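Local coordinates for protein mRNA interferase toxin RelE (Escherichia coli, PDB 4FXI) that cleaves mRNA in the ribosomal A site in a codon-specific, ribosome-dependent manner, halting translation as the toxin of a type II toxin-antitoxin pair, at residues D6-A11 against V72-S77; G59-Y64 against E85-A90. The protein carries 1 engineered substitution. One frame throughout, in Å; residues are numbered along the deposited sequence.

Interaction 1 (D6-A11 against V72-S77); sequences DFDERA and VVFVIS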
ATOM      1  N   ASP A   6      -5.259  -1.472   8.639  1.00 27.67           N
ATOM      2  CA  ASP A   6      -4.182  -1.591   9.613  1.00 33.31           C
ATOM      3  C   ASP A   6      -2.884  -1.259   8.886  1.00 40.43           C
ATOM      4  O   ASP A   6      -2.794  -1.442   7.671  1.00 31.63           O
ATOM      5  CB  ASP A   6      -4.133  -3.017  10.180  1.00 34.71           C
ATOM      6  CG  ASP A   6      -3.191  -3.144  11.371  1.00 44.76           C
ATOM      7  OD1 ASP A   6      -3.023  -2.149  12.111  1.00 43.83           O
ATOM      8  OD2 ASP A   6      -2.625  -4.237  11.569  1.00 41.92           O
ATOM      9  N   PHE A   7      -1.895  -0.758   9.620  1.00 32.58           N
ATOM     10  CA  PHE A   7      -0.585  -0.426   9.060  1.00 31.07           C
ATOM     11  C   PHE A   7       0.487  -1.224   9.772  1.00 35.55           C
ATOM     12  O   PHE A   7       0.426  -1.400  10.998  1.00 37.37           O
ATOM     13  CB  PHE A   7      -0.239   1.044   9.333  1.00 33.92           C
ATOM     14  CG  PHE A   7      -0.844   2.017   8.374  1.00 28.96           C
ATOM     15  CD1 PHE A   7      -2.148   2.454   8.537  1.00 26.95           C
ATOM     16  CD2 PHE A   7      -0.099   2.533   7.337  1.00 26.80           C
ATOM     17  CE1 PHE A   7      -2.701   3.371   7.648  1.00 26.41           C
ATOM     18  CE2 PHE A   7      -0.645   3.452   6.447  1.00 32.15           C
ATOM     19  CZ  PHE A   7      -1.949   3.877   6.611  1.00 31.01           C
ATOM     20  N   ASP A   8       1.487  -1.673   9.018  1.00 35.51           N
ATOM     21  CA  ASP A   8       2.747  -2.082   9.619  1.00 35.09           C
ATOM     22  C   ASP A   8       3.320  -0.856  10.302  1.00 35.82           C
ATOM     23  O   ASP A   8       3.226   0.249   9.760  1.00 37.93           O
ATOM     24  CB  ASP A   8       3.719  -2.550   8.534  1.00 33.68           C
ATOM     25  CG  ASP A   8       5.019  -3.081   9.105  1.00 43.07           C
ATOM     26  OD1 ASP A   8       5.890  -2.272   9.477  1.00 46.16           O
ATOM     27  OD2 ASP A   8       5.175  -4.317   9.168  1.00 43.14           O
ATOM     28  N   GLU A   9       3.904  -1.042  11.487  1.00 38.59           N
ATOM     29  CA  GLU A   9       4.504   0.060  12.248  1.00 46.67           C
ATOM     30  C   GLU A   9       5.413   0.919  11.380  1.00 46.68           C
ATOM     31  O   GLU A   9       5.339   2.141  11.412  1.00 40.60           O
ATOM     32  CB  GLU A   9       5.307  -0.473  13.438  1.00 49.90           C
ATOM     33  CG  GLU A   9       4.813  -1.798  14.011  1.00 81.39           C
ATOM     34  CD  GLU A   9       3.598  -1.651  14.917  1.00 99.40           C
ATOM     35  OE1 GLU A   9       2.930  -0.596  14.867  1.00107.56           O
ATOM     36  OE2 GLU A   9       3.315  -2.598  15.684  1.00103.38           O
ATOM     37  N   ARG A  10       6.259   0.268  10.586  1.00 42.42           N
ATOM     38  CA  ARG A  10       7.190   0.991   9.728  1.00 45.82           C
ATOM     39  C   ARG A  10       6.467   1.707   8.597  1.00 41.44           C
ATOM     40  O   ARG A  10       6.858   2.803   8.194  1.00 44.11           O
ATOM     41  CB  ARG A  10       8.251   0.042   9.173  1.00 40.85           C
ATOM     42  CG  ARG A  10       9.060  -0.629  10.262  1.00 46.35           C
ATOM     43  CD  ARG A  10       9.666  -1.935   9.793  1.00 49.23           C
ATOM     44  NE  ARG A  10       8.653  -2.964   9.560  1.00 43.11           N
ATOM     45  CZ  ARG A  10       8.905  -4.267   9.543  1.00 49.00           C
ATOM     46  NH1 ARG A  10      10.141  -4.706   9.752  1.00 49.99           N
ATOM     47  NH2 ARG A  10       7.925  -5.132   9.320  1.00 50.24           N
ATOM     48  N   ALA A  11       5.397   1.099   8.097  1.00 36.48           N
ATOM     49  CA  ALA A  11       4.618   1.728   7.033  1.00 36.51           C
ATOM     50  C   ALA A  11       3.859   2.951   7.536  1.00 38.24           C
ATOM     51  O   ALA A  11       3.679   3.918   6.794  1.00 33.72           O
ATOM     52  CB  ALA A  11       3.661   0.733   6.389  1.00 33.29           C
ATOM     53  N   VAL A  72      -9.240  -7.336   6.793  1.00 30.62           N
ATOM     54  CA  VAL A  72      -8.390  -6.163   6.899  0.82 20.60           C
ATOM     55  C   VAL A  72      -7.494  -5.920   5.678  1.00 27.58           C
ATOM     56  O   VAL A  72      -7.028  -6.866   5.017  1.00 29.13           O
ATOM     57  CB  VAL A  72      -7.531  -6.218   8.185  1.00 31.97           C
ATOM     58  CG1 VAL A  72      -6.443  -7.255   8.052  0.81 32.37           C
ATOM     59  CG2 VAL A  72      -6.922  -4.858   8.478  0.92 33.69           C
ATOM     60  N   VAL A  73      -7.293  -4.638   5.377  1.00 27.15           N
ATOM     61  CA  VAL A  73      -6.300  -4.189   4.408  1.00 28.31           C
ATOM     62  C   VAL A  73      -5.087  -3.780   5.221  1.00 26.71           C
ATOM     63  O   VAL A  73      -5.154  -2.854   6.026  1.00 28.53           O
ATOM     64  CB  VAL A  73      -6.805  -2.972   3.586  1.00 28.10           C
ATOM     65  CG1 VAL A  73      -5.662  -2.288   2.823  1.00 26.50           C
ATOM     66  CG2 VAL A  73      -7.914  -3.400   2.633  1.00 27.26           C
ATOM     67  N   PHE A  74      -3.982  -4.491   5.023  1.00 24.54           N
ATOM     68  CA  PHE A  74      -2.777  -4.297   5.821  1.00 25.36           C
ATOM     69  C   PHE A  74      -1.741  -3.553   4.998  1.00 34.43           C
ATOM     70  O   PHE A  74      -1.171  -4.100   4.055  1.00 27.20           O
ATOM     71  CB  PHE A  74      -2.244  -5.667   6.264  1.00 31.34           C
ATOM     72  CG  PHE A  74      -1.028  -5.598   7.142  1.00 34.58           C
ATOM     73  CD1 PHE A  74      -1.044  -4.892   8.333  1.00 34.42           C
ATOM     74  CD2 PHE A  74       0.130  -6.270   6.784  1.00 36.52           C
ATOM     75  CE1 PHE A  74       0.082  -4.841   9.143  1.00 39.39           C
ATOM     76  CE2 PHE A  74       1.259  -6.214   7.592  1.00 50.55           C
ATOM     77  CZ  PHE A  74       1.229  -5.499   8.771  1.00 39.97           C
ATOM     78  N   VAL A  75      -1.510  -2.290   5.327  1.00 26.86           N
ATOM     79  CA  VAL A  75      -0.535  -1.502   4.580  1.00 28.28           C
ATOM     80  C   VAL A  75       0.869  -1.892   5.027  1.00 34.76           C
ATOM     81  O   VAL A  75       1.209  -1.720   6.185  1.00 32.39           O
ATOM     82  CB  VAL A  75      -0.736  -0.002   4.816  1.00 30.05           C
ATOM     83  CG1 VAL A  75       0.340   0.806   4.061  1.00 27.30           C
ATOM     84  CG2 VAL A  75      -2.139   0.411   4.360  1.00 27.91           C
ATOM     85  N   ILE A  76       1.682  -2.423   4.115  1.00 24.44           N
ATOM     86  CA  ILE A  76       3.020  -2.898   4.503  1.00 22.40           C
ATOM     87  C   ILE A  76       4.177  -1.989   4.096  1.00 34.04           C
ATOM     88  O   ILE A  76       5.253  -2.038   4.700  1.00 35.68           O
ATOM     89  CB  ILE A  76       3.300  -4.272   3.920  1.00 38.98           C
ATOM     90  CG1 ILE A  76       3.178  -4.214   2.415  1.00 41.70           C
ATOM     91  CG2 ILE A  76       2.313  -5.278   4.439  1.00 43.35           C
ATOM     92  CD1 ILE A  76       3.152  -5.559   1.809  1.00 51.51           C
ATOM     93  N   SER A  77       3.973  -1.167   3.076  1.00 32.62           N
ATOM     94  CA  SER A  77       5.061  -0.371   2.541  1.00 29.31           C
ATOM     95  C   SER A  77       4.546   0.860   1.799  1.00 37.83           C
ATOM     96  O   SER A  77       3.645   0.761   0.959  1.00 35.99           O
ATOM     97  CB  SER A  77       5.916  -1.226   1.597  1.00 34.58           C
ATOM     98  OG  SER A  77       7.060  -0.509   1.162  1.00 39.77           O
TER
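D6 and F7 pair in parallel with F74 and V75, joining the outer strand 4-7 of the RelE sheet to strand 72-78 just before the chain turns into helix 9-17. Three backbone bonds fix the register. D6 N donates to V73 O, and V75 N returns a bond to D6 O at 2.8 Å. The third, from D8 N to V75 O, is nearly straight at 176°. On one face of the sheet F7 and V75 lie side by side. A branched aliphatic suits a flat ring here, because V75 CB can sit over the face of F7, 3.6 Å from its CD2; W15 of helix 9-17 meets the same ring. On the other face D6 and F74 point the same way. F74 holds CG opposite its own backbone N (chi1 -178°), and its ring leans toward the partner strand, bringing CE1 to 3.5 Å from D8 N. A11 is small enough for the first helical turn to come close to the strand, with CB 3.5 Å from V75 O. Aspartate suits the N-cap at D8: OD1 accepts from R10 N and also from R10 NE, and R10 completes a side-on salt bridge with NH2 2.9 Å from D8 OD2.

Interaction 2 (G59-Y64 against E85-A90); sequences GYRLVY and EVYSEA. With SO4 (sulfate ion), chain D.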
ATOM      1  N   GLY A  59       7.139   9.364  -7.925  1.00 64.55           N
ATOM      2  CA  GLY A  59       6.208   8.280  -8.163  1.00 58.81           C
ATOM      3  C   GLY A  59       6.166   7.397  -6.928  1.00 61.26           C
ATOM      4  O   GLY A  59       6.749   6.310  -6.872  1.00 61.48           O
ATOM      5  N   TYR A  60       5.476   7.893  -5.913  1.00 46.44           N
ATOM      6  CA  TYR A  60       5.265   7.158  -4.679  1.00 45.31           C
ATOM      7  C   TYR A  60       4.273   6.020  -4.883  1.00 46.14           C
ATOM      8  O   TYR A  60       3.434   6.072  -5.780  1.00 42.41           O
ATOM      9  CB  TYR A  60       4.775   8.111  -3.589  1.00 46.61           C
ATOM     10  CG  TYR A  60       5.908   8.817  -2.891  1.00 51.84           C
ATOM     11  CD1 TYR A  60       6.479   9.963  -3.430  1.00 56.85           C
ATOM     12  CD2 TYR A  60       6.426   8.325  -1.704  1.00 50.76           C
ATOM     13  CE1 TYR A  60       7.523  10.605  -2.796  1.00 55.60           C
ATOM     14  CE2 TYR A  60       7.468   8.957  -1.063  1.00 52.47           C
ATOM     15  CZ  TYR A  60       8.014  10.098  -1.613  1.00 60.70           C
ATOM     16  OH  TYR A  60       9.056  10.730  -0.974  1.00 68.58           O
ATOM     17  N   ARG A  61       4.390   4.988  -4.049  1.00 43.20           N
ATOM     18  CA  ARG A  61       3.555   3.798  -4.155  1.00 40.72           C
ATOM     19  C   ARG A  61       3.159   3.334  -2.773  1.00 37.43           C
ATOM     20  O   ARG A  61       3.906   3.509  -1.812  1.00 36.61           O
ATOM     21  CB  ARG A  61       4.335   2.664  -4.822  1.00 47.66           C
ATOM     22  CG  ARG A  61       4.877   2.983  -6.198  1.00 48.53           C
ATOM     23  CD  ARG A  61       3.757   3.119  -7.212  1.00 50.65           C
ATOM     24  NE  ARG A  61       4.282   3.349  -8.555  1.00 50.39           N
ATOM     25  CZ  ARG A  61       4.457   4.550  -9.096  1.00 54.33           C
ATOM     26  NH1 ARG A  61       4.141   5.646  -8.413  1.00 55.83           N
ATOM     27  NH2 ARG A  61       4.940   4.656 -10.324  1.00 54.95           N
ATOM     28  N   LEU A  62       1.985   2.725  -2.668  1.00 36.57           N
ATOM     29  CA  LEU A  62       1.592   2.073  -1.430  1.00 32.43           C
ATOM     30  C   LEU A  62       1.370   0.597  -1.733  1.00 29.72           C
ATOM     31  O   LEU A  62       0.703   0.248  -2.709  1.00 32.60           O
ATOM     32  CB  LEU A  62       0.331   2.734  -0.821  1.00 29.71           C
ATOM     33  CG  LEU A  62      -0.149   2.180   0.526  1.00 26.18           C
ATOM     34  CD1 LEU A  62      -0.773   3.287   1.383  1.00 37.55           C
ATOM     35  CD2 LEU A  62      -1.149   1.019   0.383  1.00 25.57           C
ATOM     36  N   VAL A  63       1.939  -0.271  -0.903  1.00 27.57           N
ATOM     37  CA  VAL A  63       1.721  -1.692  -1.059  1.00 29.74           C
ATOM     38  C   VAL A  63       0.911  -2.230   0.116  1.00 29.91           C
ATOM     39  O   VAL A  63       1.207  -1.942   1.269  1.00 29.86           O
ATOM     40  CB  VAL A  63       3.059  -2.460  -1.166  1.00 27.82           C
ATOM     41  CG1 VAL A  63       2.800  -3.947  -1.315  1.00 33.49           C
ATOM     42  CG2 VAL A  63       3.878  -1.932  -2.355  1.00 28.93           C
ATOM     43  N   TYR A  64      -0.122  -3.012  -0.172  1.00 29.88           N
ATOM     44  CA  TYR A  64      -0.936  -3.561   0.898  1.00 25.04           C
ATOM     45  C   TYR A  64      -1.236  -5.030   0.696  1.00 27.09           C
ATOM     46  O   TYR A  64      -1.253  -5.515  -0.431  1.00 28.14           O
ATOM     47  CB  TYR A  64      -2.243  -2.767   1.075  1.00 24.03           C
ATOM     48  CG  TYR A  64      -3.190  -2.785  -0.122  1.00 24.63           C
ATOM     49  CD1 TYR A  64      -4.156  -3.782  -0.271  1.00 28.73           C
ATOM     50  CD2 TYR A  64      -3.137  -1.780  -1.079  1.00 25.36           C
ATOM     51  CE1 TYR A  64      -5.027  -3.786  -1.367  1.00 21.71           C
ATOM     52  CE2 TYR A  64      -4.008  -1.768  -2.165  1.00 24.70           C
ATOM     53  CZ  TYR A  64      -4.937  -2.776  -2.310  1.00 26.59           C
ATOM     54  OH  TYR A  64      -5.793  -2.740  -3.393  1.00 27.74           O
ATOM     55  N   GLU A  85      12.474   0.151  -4.678  1.00 67.97           N
ATOM     56  CA  GLU A  85      12.670   0.278  -3.239  1.00 57.04           C
ATOM     57  C   GLU A  85      11.415  -0.138  -2.482  1.00 53.67           C
ATOM     58  O   GLU A  85      11.478  -0.944  -1.555  1.00 59.78           O
ATOM     59  CB  GLU A  85      13.022   1.721  -2.863  1.00 70.44           C
ATOM     60  CG  GLU A  85      14.320   2.245  -3.449  1.00 85.91           C
ATOM     61  CD  GLU A  85      14.478   3.747  -3.250  1.00 97.19           C
ATOM     62  OE1 GLU A  85      14.623   4.472  -4.257  1.00100.69           O
ATOM     63  OE2 GLU A  85      14.453   4.200  -2.085  1.00 98.84           O
ATOM     64  N   VAL A  86      10.276   0.421  -2.881  1.00 39.79           N
ATOM     65  CA  VAL A  86       9.035   0.234  -2.126  1.00 39.62           C
ATOM     66  C   VAL A  86       8.626  -1.243  -2.141  1.00 38.13           C
ATOM     67  O   VAL A  86       8.085  -1.762  -1.163  1.00 39.08           O
ATOM     68  CB  VAL A  86       7.896   1.142  -2.655  1.00 45.21           C
ATOM     69  CG1 VAL A  86       7.563   0.827  -4.110  1.00 44.07           C
ATOM     70  CG2 VAL A  86       6.644   1.038  -1.769  1.00 46.26           C
ATOM     71  N   TYR A  87       8.943  -1.917  -3.240  1.00 38.34           N
ATOM     72  CA  TYR A  87       8.559  -3.313  -3.437  1.00 45.06           C
ATOM     73  C   TYR A  87       9.470  -4.303  -2.710  1.00 45.44           C
ATOM     74  O   TYR A  87       8.997  -5.281  -2.135  1.00 40.07           O
ATOM     75  CB  TYR A  87       8.489  -3.630  -4.934  1.00 39.76           C
ATOM     76  CG  TYR A  87       7.461  -2.783  -5.653  1.00 40.77           C
ATOM     77  CD1 TYR A  87       6.111  -2.877  -5.325  1.00 45.44           C
ATOM     78  CD2 TYR A  87       7.835  -1.872  -6.635  1.00 48.81           C
ATOM     79  CE1 TYR A  87       5.165  -2.106  -5.964  1.00 45.55           C
ATOM     80  CE2 TYR A  87       6.890  -1.092  -7.280  1.00 52.64           C
ATOM     81  CZ  TYR A  87       5.556  -1.219  -6.941  1.00 50.26           C
ATOM     82  OH  TYR A  87       4.607  -0.451  -7.573  1.00 56.12           O
ATOM     83  N   SER A  88      10.775  -4.048  -2.723  1.00 48.21           N
ATOM     84  CA  SER A  88      11.696  -4.914  -1.996  1.00 51.31           C
ATOM     85  C   SER A  88      11.473  -4.798  -0.485  1.00 51.12           C
ATOM     86  O   SER A  88      11.561  -5.788   0.240  1.00 47.32           O
ATOM     87  CB  SER A  88      13.147  -4.610  -2.369  1.00 54.77           C
ATOM     88  OG  SER A  88      13.423  -5.040  -3.694  1.00 55.56           O
ATOM     89  N   GLU A  89      11.157  -3.593  -0.014  1.00 51.36           N
ATOM     90  CA  GLU A  89      10.835  -3.404   1.396  1.00 42.66           C
ATOM     91  C   GLU A  89       9.570  -4.164   1.788  1.00 42.74           C
ATOM     92  O   GLU A  89       9.496  -4.761   2.861  1.00 42.99           O
ATOM     93  CB  GLU A  89      10.670  -1.920   1.735  1.00 50.51           C
ATOM     94  CG  GLU A  89      11.920  -1.283   2.311  1.00 70.58           C
ATOM     95  CD  GLU A  89      12.453  -2.028   3.523  1.00 81.06           C
ATOM     96  OE1 GLU A  89      13.671  -2.294   3.565  1.00 92.39           O
ATOM     97  OE2 GLU A  89      11.659  -2.342   4.436  1.00 83.22           O
ATOM     98  N   ALA A  90       8.570  -4.132   0.918  1.00 37.48           N
ATOM     99  CA  ALA A  90       7.329  -4.855   1.180  1.00 37.42           C
ATOM    100  C   ALA A  90       7.592  -6.357   1.345  1.00 40.63           C
ATOM    101  O   ALA A  90       7.079  -6.985   2.271  1.00 42.61           O
ATOM    102  CB  ALA A  90       6.313  -4.601   0.072  1.00 33.80           C
TER
HETATM  103  S   SO4 D 101       5.579   0.738 -10.900  1.00 79.02           S
HETATM  104  O1  SO4 D 101       4.569   0.200 -11.808  1.00 76.76           O
HETATM  105  O2  SO4 D 101       6.657  -0.236 -10.744  1.00 80.97           O
HETATM  106  O3  SO4 D 101       6.112   1.987 -11.438  1.00 76.48           O
HETATM  107  O4  SO4 D 101       4.977   0.998  -9.596  1.00 88.10           O
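R61 and Y87 both set CG opposite their carbonyl carbons; R61 then bends at chi2 (-69°), while Y87 (chi1 -61°) swings its ring end toward the strand, so that guanidinium and phenol converge on one sulfate. The contact is a helix packed on a sheet face: the 85-90 part of helix 85-94 runs beside residues 60-64 of strand 60-67, the axes approaching to 8.8 Å and their directions 20° from parallel. V63, V86 and A90, small or branched, suit close packing, and the Y87 ring gives the two valines a broad surface. V63 spreads its two methyls, CG1 reaching A90 CB at 3.8 Å and CG2 lying 3.8 Å from Y87 CD1. V86 CG1 rests against R61 CB and also lies over the centre of the Y87 ring, bracing the aromatic that follows it in the helix. At the polar end, sulfate O4 is shared: R61 NE donates to it at 2.7 Å, and Y87 OH at a short 2.5 Å, with O4 at the edge of the tyrosine ring. R61 NH2 adds a bond to sulfate O3 (3.1 Å), and K54 NZ binds the same ion. The sulfate probably comes from the crystallisation liquor, but an anion held by arginine, lysine and tyrosine is consistent with a site for RNA phosphate, since R61 and K54 are inferred to stabilise the transition state. K52, the inferred proton acceptor, packs beside Y87. The guanidinium is steadied from the strand too, where R61 NH1 donates to Y60 O at 2.8 Å from above the carbonyl plane.

Overall arrangement
From the N terminus, strand 4-7 leads into helices 9-17 and 20-35, then strands 52-54, 60-67 and 72-78 before helix 85-94. Interaction 1 closes the long loop from the first strand to the last, and interaction 2 the shorter one from strand 60-67 to the C-terminal helix. Segment 59-64 lies inside the loop closed by interaction 1 and 85-90 beyond it, so the two cross. Strand 72-78, part of interaction 1, lies beside strand 60-67 of interaction 2. At its end I76 and S77 both face V63 in a classic beta bulge, and S77 OG bonds to V86 O, so the edge strand, central strands and C-terminal helix are tied together.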